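PDB 6I60: alpha-rhamnosidase, which probably hydrolyses terminal non-reducing alpha-L-rhamnose residues from alpha-L-rhamnosides, natural flavonoid glycosides among them. Local coordinates for residues S75-I80 with S130-F135; R214-G219 with T373-I378. All blocks are in the same frame, centred on the assembly; numbering follows the deposited sequence.

Contact 1 of 2, residues S75-I80 with S130-F135; sequences SSLETI and SVVNTF
Ile-80 and Val-132 make the closest approach of a wholly apolar contact. The CG2 methyl of Ile-80 approaches both branches of Val-132, at 4.0 Å from CG2 and 4.2 Å from CG1 of that valine, and the two side chains run alongside each other in opposite senses. Chi1 of 171° turns the valine so that both methyls face the isoleucine, CG1 trans to the backbone N and CG2 trans to the carbonyl carbon. Leu-77 joins from one side, its CD1 4.5 Å from Val-132 CG1. The CA–CB bond of this leucine runs across the contact, but its CD1 end bends in to the valine. Val-132 is thus met by two side chains one helical turn apart, Ile-80 buried and Leu-77 exposed.

Both segments belong to the N-terminal immunoglobulin-like domain of the Rha78A type. Residues 77-80 form a single short helical turn just after strand 68-74, while Val-132 directly precedes strand 133-137; strand 112-120 runs between those two in the sheet. Ile-80 also packs on Phe-114 of that middle strand, so the turn lies over the sheet and Val-132 meets it from the entry to the neighbouring strand.

The polar interactions stay within the segments or go to third parties. Ser-76 is the N-cap of the turn: its OG accepts from Thr-79 N at 2.9 Å, with an N-H...O angle of 145°, and also takes a weak bond from Thr-79 OG1. The first helical backbone bond, Ile-80 N to Ser-76 O, measures 3.0 Å. At the other end of the turn, Ile-80 O receives Lys-116 NZ, a second tie to strand 112-120.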
# COMPACT_ATOMS: atom_id res chain seq x y z
N SER A 75 -10.58 -31.93 -3.17
CA SER A 75 -11.52 -31.60 -2.11
C SER A 75 -11.20 -32.26 -0.78
O SER A 75 -11.92 -32.04 0.20
CB SER A 75 -12.94 -31.97 -2.54
OG SER A 75 -13.00 -33.31 -3.00
N SER A 76 -10.14 -33.07 -0.71
CA SER A 76 -9.78 -33.72 0.54
C SER A 76 -8.30 -34.04 0.52
O SER A 76 -7.66 -34.06 -0.54
CB SER A 76 -10.62 -34.99 0.77
OG SER A 76 -9.89 -36.15 0.43
N LEU A 77 -7.75 -34.29 1.71
CA LEU A 77 -6.32 -34.59 1.82
C LEU A 77 -6.01 -35.99 1.29
O LEU A 77 -5.05 -36.18 0.54
CB LEU A 77 -5.87 -34.45 3.27
CG LEU A 77 -4.41 -34.81 3.56
CD1 LEU A 77 -3.47 -33.96 2.71
CD2 LEU A 77 -4.10 -34.65 5.04
N GLU A 78 -6.82 -36.99 1.68
CA GLU A 78 -6.64 -38.33 1.14
C GLU A 78 -6.80 -38.33 -0.37
O GLU A 78 -6.16 -39.13 -1.07
CB GLU A 78 -7.64 -39.29 1.79
CG GLU A 78 -7.57 -40.72 1.28
CD GLU A 78 -8.66 -41.04 0.28
OE1 GLU A 78 -8.33 -41.35 -0.89
OE2 GLU A 78 -9.85 -40.99 0.65
N THR A 79 -7.64 -37.44 -0.90
CA THR A 79 -7.90 -37.40 -2.34
C THR A 79 -6.74 -36.78 -3.11
O THR A 79 -6.33 -37.30 -4.15
CB THR A 79 -9.20 -36.64 -2.60
OG1 THR A 79 -10.32 -37.51 -2.36
CG2 THR A 79 -9.26 -36.14 -4.03
N ILE A 80 -6.19 -35.67 -2.60
CA ILE A 80 -5.11 -34.99 -3.32
C ILE A 80 -3.84 -35.83 -3.30
O ILE A 80 -3.02 -35.75 -4.23
CB ILE A 80 -4.86 -33.59 -2.73
CG1 ILE A 80 -3.92 -32.80 -3.64
CG2 ILE A 80 -4.29 -33.67 -1.33
CD1 ILE A 80 -4.36 -31.39 -3.89
N SER A 130 4.65 -30.28 -5.36
CA SER A 130 4.89 -29.38 -4.25
C SER A 130 4.18 -29.89 -3.00
O SER A 130 3.36 -30.81 -3.04
CB SER A 130 4.40 -27.97 -4.59
OG SER A 130 2.98 -27.91 -4.52
N VAL A 131 4.50 -29.27 -1.86
CA VAL A 131 3.82 -29.59 -0.62
C VAL A 131 2.38 -29.11 -0.71
O VAL A 131 2.09 -28.02 -1.22
CB VAL A 131 4.55 -28.96 0.58
CG1 VAL A 131 3.63 -28.81 1.77
CG2 VAL A 131 5.77 -29.79 0.94
N VAL A 132 1.45 -29.95 -0.24
CA VAL A 132 0.03 -29.64 -0.34
C VAL A 132 -0.27 -28.34 0.38
O VAL A 132 -0.03 -28.21 1.59
CB VAL A 132 -0.81 -30.80 0.22
CG1 VAL A 132 -2.27 -30.39 0.33
CG2 VAL A 132 -0.65 -32.03 -0.66
N ASN A 133 -0.79 -27.36 -0.35
CA ASN A 133 -1.23 -26.10 0.21
C ASN A 133 -2.75 -26.12 0.38
O ASN A 133 -3.42 -27.11 0.09
CB ASN A 133 -0.77 -24.93 -0.65
CG ASN A 133 0.56 -24.35 -0.19
OD1 ASN A 133 1.60 -25.02 -0.26
ND2 ASN A 133 0.54 -23.11 0.28
N THR A 134 -3.30 -25.00 0.83
CA THR A 134 -4.70 -24.96 1.22
C THR A 134 -5.25 -23.55 1.02
O THR A 134 -4.57 -22.57 1.32
CB THR A 134 -4.87 -25.40 2.68
OG1 THR A 134 -4.79 -26.83 2.76
CG2 THR A 134 -6.21 -24.94 3.25
N PHE A 135 -6.47 -23.47 0.49
CA PHE A 135 -7.22 -22.22 0.50
C PHE A 135 -8.66 -22.52 0.86
O PHE A 135 -9.26 -23.47 0.33
CB PHE A 135 -7.13 -21.49 -0.86
CG PHE A 135 -7.72 -22.26 -2.01
CD1 PHE A 135 -6.98 -23.22 -2.67
CD2 PHE A 135 -9.01 -22.00 -2.45
CE1 PHE A 135 -7.51 -23.92 -3.74
CE2 PHE A 135 -9.55 -22.69 -3.51
CZ PHE A 135 -8.80 -23.65 -4.16

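Contact 2 of 2, residues R214-G219 with T373-I378; sequences RVLDPG and TGWIKI
Trp-375 meets Val-215 and Leu-216 with the far rim of its indole, and the second segment leads up to it through a corner. Thr-373 ends the incoming strand 371-373. At Gly-374 the backbone takes phi 131° and psi -138°, a conformation where a beta carbon would collide with the Thr-373 carbonyl oxygen. The chain turns a corner here, though Thr-373 and Trp-375 both pair with strand 453-458.

Trp-375 follows, its side chain directed at the loop. With chi1 at 53°, CG sits between the backbone N and the carbonyl carbon, and the six-membered ring is carried outward to the loop. Val-215 comes from the opposite direction and meets the ring at its edge: CB lies in the plane of the indole, 3.9 Å from CH2. Both valine methyls also reach Trp-375 CH2, CG1 close to the ring plane at 4.1 Å and CG2 off to one side of it at 3.9 Å. The neighbouring edge atom CZ3 is taken by Leu-216, whose CG stands 4.2 Å from it, again near the ring plane. The valine backbone is extended and that of Leu-216 left-handed helical, and with this change of conformation both CB atoms still point toward the tryptophan segment.

Strand 375-380 lies between 453-458 and 425-427 in a four-stranded antiparallel sheet, with 345-351 as the outer neighbour of 453-458. The indole touches Ile-347 of that outer strand, and Val-215 pairs with Ile-345 through its backbone. The loop between strands 209-210 and 226-233 is thus joined to outer strand 345-351 through Val-215 and to the indole of strand 375-380, while Leu-216 also touches Met-491, just past helix 473-488.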
# COMPACT_ATOMS: atom_id res chain seq x y z
N ARG A 214 -5.61 -8.63 14.03
CA ARG A 214 -5.64 -7.36 13.33
C ARG A 214 -6.33 -6.30 14.18
O ARG A 214 -6.96 -6.59 15.19
CB ARG A 214 -6.36 -7.51 11.98
CG ARG A 214 -6.19 -8.88 11.34
CD ARG A 214 -7.42 -9.28 10.55
NE ARG A 214 -7.20 -10.48 9.76
CZ ARG A 214 -7.72 -10.68 8.55
NH1 ARG A 214 -8.50 -9.75 8.00
NH2 ARG A 214 -7.46 -11.80 7.89
N VAL A 215 -6.18 -5.04 13.75
CA VAL A 215 -6.81 -3.90 14.39
C VAL A 215 -7.40 -3.00 13.31
O VAL A 215 -7.03 -3.09 12.14
CB VAL A 215 -5.82 -3.10 15.27
CG1 VAL A 215 -5.48 -3.88 16.53
CG2 VAL A 215 -4.56 -2.77 14.49
N LEU A 216 -8.32 -2.14 13.73
CA LEU A 216 -8.98 -1.19 12.83
C LEU A 216 -9.58 -1.90 11.61
O LEU A 216 -9.43 -1.46 10.47
CB LEU A 216 -8.02 -0.08 12.40
CG LEU A 216 -7.48 0.81 13.53
CD1 LEU A 216 -6.75 2.01 12.97
CD2 LEU A 216 -8.61 1.25 14.46
N ASP A 217 -10.25 -3.02 11.87
CA ASP A 217 -10.97 -3.91 10.97
C ASP A 217 -12.46 -3.59 10.97
O ASP A 217 -13.02 -3.28 12.03
CB ASP A 217 -10.77 -5.37 11.39
CG ASP A 217 -10.77 -6.33 10.21
OD1 ASP A 217 -9.97 -6.13 9.28
OD2 ASP A 217 -11.59 -7.27 10.22
N PRO A 218 -13.14 -3.64 9.82
CA PRO A 218 -12.58 -3.99 8.51
C PRO A 218 -11.93 -2.81 7.80
O PRO A 218 -11.78 -1.73 8.38
CB PRO A 218 -13.80 -4.48 7.74
CG PRO A 218 -14.92 -3.67 8.29
CD PRO A 218 -14.60 -3.41 9.74
N GLY A 219 -11.56 -3.01 6.53
CA GLY A 219 -10.94 -1.96 5.76
C GLY A 219 -11.93 -0.89 5.32
O GLY A 219 -13.14 -1.12 5.21
N THR A 373 2.86 6.12 13.07
CA THR A 373 1.40 6.10 13.13
C THR A 373 0.93 5.02 14.08
O THR A 373 1.58 3.98 14.25
CB THR A 373 0.78 5.87 11.75
OG1 THR A 373 1.43 4.77 11.11
CG2 THR A 373 0.94 7.11 10.90
N GLY A 374 -0.23 5.26 14.69
CA GLY A 374 -0.80 4.33 15.63
C GLY A 374 -1.24 4.99 16.92
O GLY A 374 -1.82 6.08 16.90
N TRP A 375 -0.97 4.34 18.04
CA TRP A 375 -1.34 4.86 19.35
C TRP A 375 -0.26 4.46 20.34
O TRP A 375 0.79 3.92 19.97
CB TRP A 375 -2.73 4.35 19.76
CG TRP A 375 -2.87 2.86 19.70
CD1 TRP A 375 -2.36 1.95 20.58
CD2 TRP A 375 -3.56 2.10 18.70
NE1 TRP A 375 -2.70 0.68 20.20
CE2 TRP A 375 -3.44 0.74 19.04
CE3 TRP A 375 -4.28 2.45 17.55
CZ2 TRP A 375 -4.00 -0.27 18.28
CZ3 TRP A 375 -4.84 1.43 16.79
CH2 TRP A 375 -4.70 0.09 17.16
N ILE A 376 -0.51 4.72 21.62
CA ILE A 376 0.41 4.36 22.69
C ILE A 376 -0.33 3.53 23.72
O ILE A 376 -1.57 3.53 23.79
CB ILE A 376 1.06 5.59 23.35
CG1 ILE A 376 0.03 6.39 24.14
CG2 ILE A 376 1.74 6.48 22.31
CD1 ILE A 376 0.57 6.96 25.42
N LYS A 377 0.44 2.81 24.53
CA LYS A 377 -0.08 2.07 25.67
C LYS A 377 0.52 2.65 26.94
O LYS A 377 1.74 2.80 27.03
CB LYS A 377 0.24 0.58 25.56
CG LYS A 377 -0.07 -0.21 26.82
CD LYS A 377 0.06 -1.70 26.59
CE LYS A 377 0.93 -2.35 27.66
NZ LYS A 377 2.35 -2.42 27.25
N ILE A 378 -0.34 2.99 27.90
CA ILE A 378 0.10 3.60 29.14
C ILE A 378 -0.07 2.60 30.28
O ILE A 378 -0.99 1.77 30.27
CB ILE A 378 -0.66 4.92 29.43
CG1 ILE A 378 0.05 5.73 30.51
CG2 ILE A 378 -2.11 4.64 29.82
CD1 ILE A 378 -0.62 7.06 30.81

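Contact 1 closes before contact 2 opens, so the two come in series along the chain. Their centres are 35 Å apart and their nearest atoms about 13 Å, without touching. The 75-80/130-135 pair is internal to the N-terminal immunoglobulin-like domain, at its five-stranded sheet and 31 Å from the centre of the chain. The 214-219/373-378 pair instead joins two family regions, the alpha-L-rhamnosidase N-terminal and the concanavalin-like, and is more central, at 17 Å. They share no sheet. One packs a short turn within a single domain; the other links neighbouring beta-rich modules of this multidomain enzyme and borders the 6-hairpin glycosidase region through Leu-216 on Met-491.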